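Local atomic coordinates of protein mini spindles (Drosophila melanogaster, PDB entry 5VJC), a protein that probably binds tubulin through TOG domains and so promotes microtubule dynamics and mitotic spindle formation. Residues W29-P34 with V138-L143; D20-K25 with A130-S135. One frame throughout, in Å; residues are numbered along the deposited sequence.

Contacts 1 and 2 lie side by side, their centres 15 Å apart, and both use helix 131-142. Contact 2 takes the start of that helix and contact 1 its end. The N-terminal partners come in the same order: 20-25 closes helix 13-22, and the loop before helix 36-48 holds residues 29-34. Along the chain the segments alternate, 20-25, 29-34, 130-135, 138-143. Contact 1 is buried, its centre about 8 Å from the centre of the chain, while contact 2 lies about 17 Å out, at the surface. Glu21 of contact 2 probably also bonds the backbone N of Trp29 in contact 1. Together they join the N-terminal part of this all-helical HEAT-repeat TOG domain to a helix about a hundred residues later.

Contact 1 of 2, residues W29-P34 with V138-L143; sequences WTFVTP and VPHLLL
His140 sets CE1 of its imidazole over one face of the Phe31 ring, toward the rim. This CE1 of His140 makes the nearest approach, 3.3 Å from CE2 of Phe31. The two planes are inclined by 34° and the ring centroids of Phe31 and His140 are 4.5 Å apart. The side chains cross at about a right angle. CG of Phe31 sits between its own backbone N and carbonyl carbon (chi1 44°), which places the ring with CB of Pro34 on one face and His140 on the other, and its edge against the Trp29 indole. The ring is thus held on both faces. CE1 of Phe31 in turn rests on a face of the Trp29 indole. Trp29 and His140 meet less closely, CD1 of Trp29 being 4.2 Å from NE2 of His140, with the planes at 71°. The three rings form an aromatic cluster, to which Phe38 of helix 36-48 adds a fourth.

Both imidazole nitrogens have hydrogen-bond partners. One water bridges the segments: it donates to O of Trp29 at 2.7 Å and is hydrogen-bonded to NE2 of His140 at 3.0 Å. ND1 of His140 is hydrogen-bonded to OH of Tyr101, and NE1 of Trp29 to OG1 of Thr97, near the end of helix 89-99. No direct hydrogen bond joins the two segments. The loop is therefore held to the end of helix 131-142 by ring packing and one water, while bonds at both imidazole nitrogens probably fix the rotation of His140 and keep its buried polar atoms satisfied.

Contact 2 of 2, residues D20-K25 with A130-S135; sequences DEQKMK and AENEGS
ND2 of Asn132 is gripped by two oxygens from neighbouring residues at the end of helix 13-22. It donates to OE1 of Glu21 at 2.7 Å, and a second bond of equal length, 2.7 Å, runs from ND2 of Asn132 to OE1 of Gln22. Both are nearly straight, with N-H...O angles of 160° and 158°, and both acceptors lie close to the Asn132 amide plane. The acceptors are turned differently. The Glu21 carboxylate is met on its anti side and somewhat out of its plane, which is 26° from the amide. The Gln22 amide stands almost perpendicular, and the donor sits above its carbonyl plane. Glu21 reaches across with CG anti to its backbone N and the chain extended, whereas Gln22 bends at chi2 to bring its oxygen to the same nitrogen.

Water adds to the join. One water lies 2.6 Å from OE1 of Glu21 and 3.1 Å from O of Asn132. It can probably donate to either, but it has more acceptors near it than protons. OE2 of Glu21 probably accepts from the backbone N of Trp29, so both carboxylate oxygens have partners. With an alanine at Asn132, the Glu21 and Gln22 oxygens would probably lose their shared donor, and Gln22 would be freer to turn. Just past Gln22 the helix ends in a Schellman motif, with Met24 at positive phi as the C-prime residue. The last turn of helix 13-22 is thus tied to the first turn of helix 131-142 by polar groups at the surface. The Asn132 amide donates to a carboxylate that is probably charged, so the join does not depend on a salt bridge.

Contact 1 of 2, residues W29-P34 with V138-L143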
loop_
_atom_site.group_PDB
_atom_site.type_symbol
_atom_site.label_atom_id
_atom_site.label_comp_id
_atom_site.label_asym_id
_atom_site.label_seq_id
_atom_site.Cartn_x
_atom_site.Cartn_y
_atom_site.Cartn_z
ATOM N N TRP A 29 1.075 7.826 -12.606
ATOM C CA TRP A 29 -0.002 7.116 -11.927
ATOM C C TRP A 29 -0.144 7.543 -10.475
ATOM O O TRP A 29 0.243 6.813 -9.553
ATOM C CB TRP A 29 0.217 5.609 -11.992
ATOM C CG TRP A 29 -1.047 4.843 -11.733
ATOM C CD1 TRP A 29 -1.444 4.265 -10.549
ATOM C CD2 TRP A 29 -2.098 4.579 -12.686
ATOM N NE1 TRP A 29 -2.666 3.647 -10.719
ATOM C CE2 TRP A 29 -3.088 3.831 -12.017
ATOM C CE3 TRP A 29 -2.284 4.899 -14.042
ATOM C CZ2 TRP A 29 -4.254 3.391 -12.659
ATOM C CZ3 TRP A 29 -3.458 4.468 -14.679
ATOM C CH2 TRP A 29 -4.426 3.727 -13.983
ATOM N N THR A 30 -0.711 8.725 -10.280
ATOM C CA THR A 30 -0.910 9.291 -8.952
ATOM C C THR A 30 -2.169 10.141 -8.977
ATOM O O THR A 30 -2.380 10.908 -9.919
ATOM C CB THR A 30 0.291 10.153 -8.498
ATOM O OG1 THR A 30 -0.069 10.881 -7.319
ATOM C CG2 THR A 30 0.676 11.150 -9.578
ATOM N N PHE A 31 -3.017 9.984 -7.967
ATOM C CA PHE A 31 -4.288 10.698 -7.926
ATOM C C PHE A 31 -4.974 10.566 -6.578
ATOM O O PHE A 31 -4.703 9.636 -5.823
ATOM C CB PHE A 31 -5.237 10.190 -9.014
ATOM C CG PHE A 31 -5.267 8.692 -9.139
ATOM C CD1 PHE A 31 -4.538 8.053 -10.140
ATOM C CD2 PHE A 31 -6.016 7.924 -8.261
ATOM C CE1 PHE A 31 -4.567 6.672 -10.276
ATOM C CE2 PHE A 31 -6.038 6.547 -8.380
ATOM C CZ PHE A 31 -5.312 5.919 -9.392
ATOM N N VAL A 32 -5.868 11.508 -6.294
ATOM C CA VAL A 32 -6.724 11.438 -5.124
ATOM C C VAL A 32 -7.819 10.422 -5.393
ATOM O O VAL A 32 -8.027 9.485 -4.632
ATOM C CB VAL A 32 -7.356 12.807 -4.793
ATOM C CG1 VAL A 32 -8.485 12.646 -3.780
ATOM C CG2 VAL A 32 -6.301 13.777 -4.285
ATOM N N THR A 33 -8.515 10.633 -6.500
ATOM C CA THR A 33 -9.532 9.720 -6.965
ATOM C C THR A 33 -9.253 9.484 -8.439
ATOM O O THR A 33 -8.886 10.413 -9.156
ATOM C CB THR A 33 -10.941 10.296 -6.724
ATOM O OG1 THR A 33 -11.209 10.284 -5.314
ATOM C CG2 THR A 33 -12.018 9.496 -7.452
ATOM N N PRO A 34 -9.369 8.231 -8.893
ATOM C CA PRO A 34 -9.062 7.972 -10.305
ATOM C C PRO A 34 -10.216 8.373 -11.217
ATOM O O PRO A 34 -11.342 7.930 -11.012
ATOM C CB PRO A 34 -8.838 6.459 -10.338
ATOM C CG PRO A 34 -9.707 5.933 -9.242
ATOM C CD PRO A 34 -9.690 6.993 -8.154
ATOM N N VAL A 138 1.602 1.391 -3.755
ATOM C CA VAL A 138 1.534 1.428 -2.289
ATOM C C VAL A 138 0.595 2.487 -1.669
ATOM O O VAL A 138 -0.131 2.150 -0.748
ATOM C CB VAL A 138 2.949 1.594 -1.704
ATOM C CG1 VAL A 138 2.932 1.605 -0.160
ATOM C CG2 VAL A 138 3.844 0.484 -2.237
ATOM N N PRO A 139 0.590 3.751 -2.166
ATOM C CA PRO A 139 -0.316 4.736 -1.544
ATOM C C PRO A 139 -1.779 4.312 -1.622
ATOM O O PRO A 139 -2.562 4.555 -0.692
ATOM C CB PRO A 139 -0.100 6.014 -2.373
ATOM C CG PRO A 139 1.173 5.823 -3.059
ATOM C CD PRO A 139 1.426 4.360 -3.212
ATOM N N HIS A 140 -2.124 3.668 -2.738
ATOM C CA HIS A 140 -3.479 3.252 -2.992
ATOM C C HIS A 140 -3.830 2.032 -2.176
ATOM O O HIS A 140 -4.953 1.921 -1.667
ATOM C CB HIS A 140 -3.683 2.985 -4.487
ATOM C CG HIS A 140 -3.339 4.158 -5.342
ATOM N ND1 HIS A 140 -4.137 5.279 -5.415
ATOM C CD2 HIS A 140 -2.259 4.405 -6.121
ATOM C CE1 HIS A 140 -3.574 6.157 -6.229
ATOM N NE2 HIS A 140 -2.433 5.653 -6.670
ATOM N N LEU A 141 -2.879 1.107 -2.066
ATOM C CA LEU A 141 -3.074 -0.039 -1.192
ATOM C C LEU A 141 -3.305 0.429 0.244
ATOM O O LEU A 141 -4.242 -0.006 0.894
ATOM C CB LEU A 141 -1.868 -0.971 -1.253
ATOM C CG LEU A 141 -1.711 -2.059 -0.201
ATOM C CD1 LEU A 141 -2.741 -3.168 -0.433
ATOM C CD2 LEU A 141 -0.218 -2.614 -0.218
ATOM N N LEU A 142 -2.457 1.342 0.713
ATOM C CA LEU A 142 -2.530 1.811 2.094
ATOM C C LEU A 142 -3.861 2.471 2.441
ATOM O O LEU A 142 -4.279 2.440 3.599
ATOM C CB LEU A 142 -1.392 2.778 2.389
ATOM C CG LEU A 142 -0.145 2.088 2.939
ATOM C CD1 LEU A 142 1.062 2.980 2.731
ATOM C CD2 LEU A 142 -0.334 1.786 4.429
ATOM N N LEU A 143 -4.514 3.066 1.441
ATOM C CA LEU A 143 -5.845 3.644 1.608
ATOM C C LEU A 143 -6.843 2.673 2.201
ATOM O O LEU A 143 -7.767 3.085 2.882
ATOM C CB LEU A 143 -6.395 4.150 0.270
ATOM C CG LEU A 143 -5.903 5.533 -0.160
ATOM C CD1 LEU A 143 -6.640 5.946 -1.421
ATOM C CD2 LEU A 143 -6.101 6.581 0.950
HETATM O O HOH W 1 0.445 6.496 -6.864
#

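Contact 2 of 2, residues D20-K25 with A130-S135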
loop_
_atom_site.group_PDB
_atom_site.type_symbol
_atom_site.label_atom_id
_atom_site.label_comp_id
_atom_site.label_asym_id
_atom_site.label_seq_id
_atom_site.Cartn_x
_atom_site.Cartn_y
_atom_site.Cartn_z
ATOM N N ASP A 20 8.095 6.134 -20.952
ATOM C CA ASP A 20 6.966 7.043 -21.192
ATOM C C ASP A 20 6.651 7.873 -19.957
ATOM O O ASP A 20 6.470 9.082 -20.052
ATOM C CB ASP A 20 5.713 6.277 -21.625
ATOM C CG ASP A 20 5.798 5.777 -23.058
ATOM O OD1 ASP A 20 6.731 6.208 -23.775
ATOM O OD2 ASP A 20 4.959 4.924 -23.448
ATOM N N GLU A 21 6.598 7.237 -18.786
ATOM C CA GLU A 21 6.239 7.982 -17.585
ATOM C C GLU A 21 7.356 8.948 -17.180
ATOM O O GLU A 21 7.087 10.118 -16.871
ATOM C CB GLU A 21 5.906 7.035 -16.419
ATOM C CG GLU A 21 4.975 7.656 -15.358
ATOM C CD GLU A 21 4.582 6.689 -14.233
ATOM O OE1 GLU A 21 5.450 6.358 -13.416
ATOM O OE2 GLU A 21 3.400 6.270 -14.160
ATOM N N GLN A 22 8.602 8.463 -17.176
ATOM C CA GLN A 22 9.736 9.294 -16.786
ATOM C C GLN A 22 9.853 10.504 -17.715
ATOM O O GLN A 22 10.174 11.618 -17.279
ATOM C CB GLN A 22 11.052 8.495 -16.803
ATOM C CG GLN A 22 11.139 7.421 -15.711
ATOM C CD GLN A 22 10.541 7.888 -14.403
ATOM O OE1 GLN A 22 9.403 7.537 -14.072
ATOM N NE2 GLN A 22 11.296 8.693 -13.653
ATOM N N LYS A 23 9.589 10.275 -18.991
ATOM C CA LYS A 23 9.749 11.334 -19.983
ATOM C C LYS A 23 8.513 12.220 -20.108
ATOM O O LYS A 23 8.463 13.075 -20.982
ATOM C CB LYS A 23 10.098 10.728 -21.346
ATOM C CG LYS A 23 11.468 10.131 -21.427
ATOM C CD LYS A 23 11.624 9.345 -22.710
ATOM C CE LYS A 23 13.057 9.368 -23.178
ATOM N NZ LYS A 23 13.469 10.762 -23.595
ATOM N N MET A 24 7.513 12.007 -19.246
ATOM C CA MET A 24 6.296 12.829 -19.214
ATOM C C MET A 24 5.401 12.653 -20.442
ATOM O O MET A 24 4.650 13.555 -20.771
ATOM C CB MET A 24 6.617 14.335 -19.087
ATOM C CG MET A 24 7.641 14.744 -18.046
ATOM S SD MET A 24 7.064 14.425 -16.381
ATOM C CE MET A 24 8.352 15.198 -15.389
ATOM N N LYS A 25 5.469 11.512 -21.112
ATOM C CA LYS A 25 4.619 11.267 -22.276
ATOM C C LYS A 25 3.255 10.691 -21.900
ATOM O O LYS A 25 2.317 10.712 -22.703
ATOM C CB LYS A 25 5.329 10.336 -23.251
ATOM C CG LYS A 25 6.587 10.967 -23.858
ATOM C CD LYS A 25 7.301 10.001 -24.779
ATOM C CE LYS A 25 8.681 10.527 -25.181
ATOM N NZ LYS A 25 9.321 9.638 -26.192
ATOM N N ALA A 130 10.345 -1.906 -9.589
ATOM C CA ALA A 130 10.729 -0.614 -10.134
ATOM C C ALA A 130 10.189 0.482 -9.215
ATOM O O ALA A 130 9.151 0.298 -8.561
ATOM C CB ALA A 130 10.181 -0.444 -11.547
ATOM N N GLU A 131 10.895 1.611 -9.155
ATOM C CA GLU A 131 10.417 2.792 -8.437
ATOM C C GLU A 131 8.954 3.131 -8.828
ATOM O O GLU A 131 8.110 3.434 -7.968
ATOM C CB GLU A 131 11.342 3.982 -8.707
ATOM C CG GLU A 131 10.856 5.275 -8.121
ATOM C CD GLU A 131 10.745 5.194 -6.612
ATOM O OE1 GLU A 131 11.748 4.777 -5.991
ATOM O OE2 GLU A 131 9.656 5.515 -6.056
ATOM N N ASN A 132 8.651 3.016 -10.114
ATOM C CA ASN A 132 7.313 3.334 -10.616
ATOM C C ASN A 132 6.265 2.339 -10.146
ATOM O O ASN A 132 5.146 2.724 -9.870
ATOM C CB ASN A 132 7.314 3.378 -12.138
ATOM C CG ASN A 132 8.400 4.273 -12.678
ATOM O OD1 ASN A 132 9.605 4.008 -12.500
ATOM N ND2 ASN A 132 7.988 5.353 -13.328
ATOM N N GLU A 133 6.632 1.060 -10.064
ATOM C CA GLU A 133 5.680 0.056 -9.599
ATOM C C GLU A 133 5.300 0.311 -8.135
ATOM O O GLU A 133 4.112 0.392 -7.810
ATOM C CB GLU A 133 6.238 -1.352 -9.794
ATOM C CG GLU A 133 6.262 -1.754 -11.274
ATOM C CD GLU A 133 7.095 -2.977 -11.568
ATOM O OE1 GLU A 133 8.089 -3.233 -10.849
ATOM O OE2 GLU A 133 6.759 -3.683 -12.544
ATOM N N GLY A 134 6.293 0.456 -7.266
ATOM C CA GLY A 134 6.059 0.834 -5.876
ATOM C C GLY A 134 5.221 2.100 -5.711
ATOM O O GLY A 134 4.224 2.116 -4.978
ATOM N N SER A 135 5.629 3.173 -6.384
ATOM C CA SER A 135 4.944 4.462 -6.276
ATOM C C SER A 135 3.507 4.430 -6.774
ATOM O O SER A 135 2.650 5.120 -6.249
ATOM C CB SER A 135 5.708 5.536 -7.061
ATOM O OG SER A 135 6.796 5.983 -6.292
HETATM O O HOH W 2 3.596 3.633 -12.774
HETATM O O HOH W 3 4.686 5.511 -11.025
#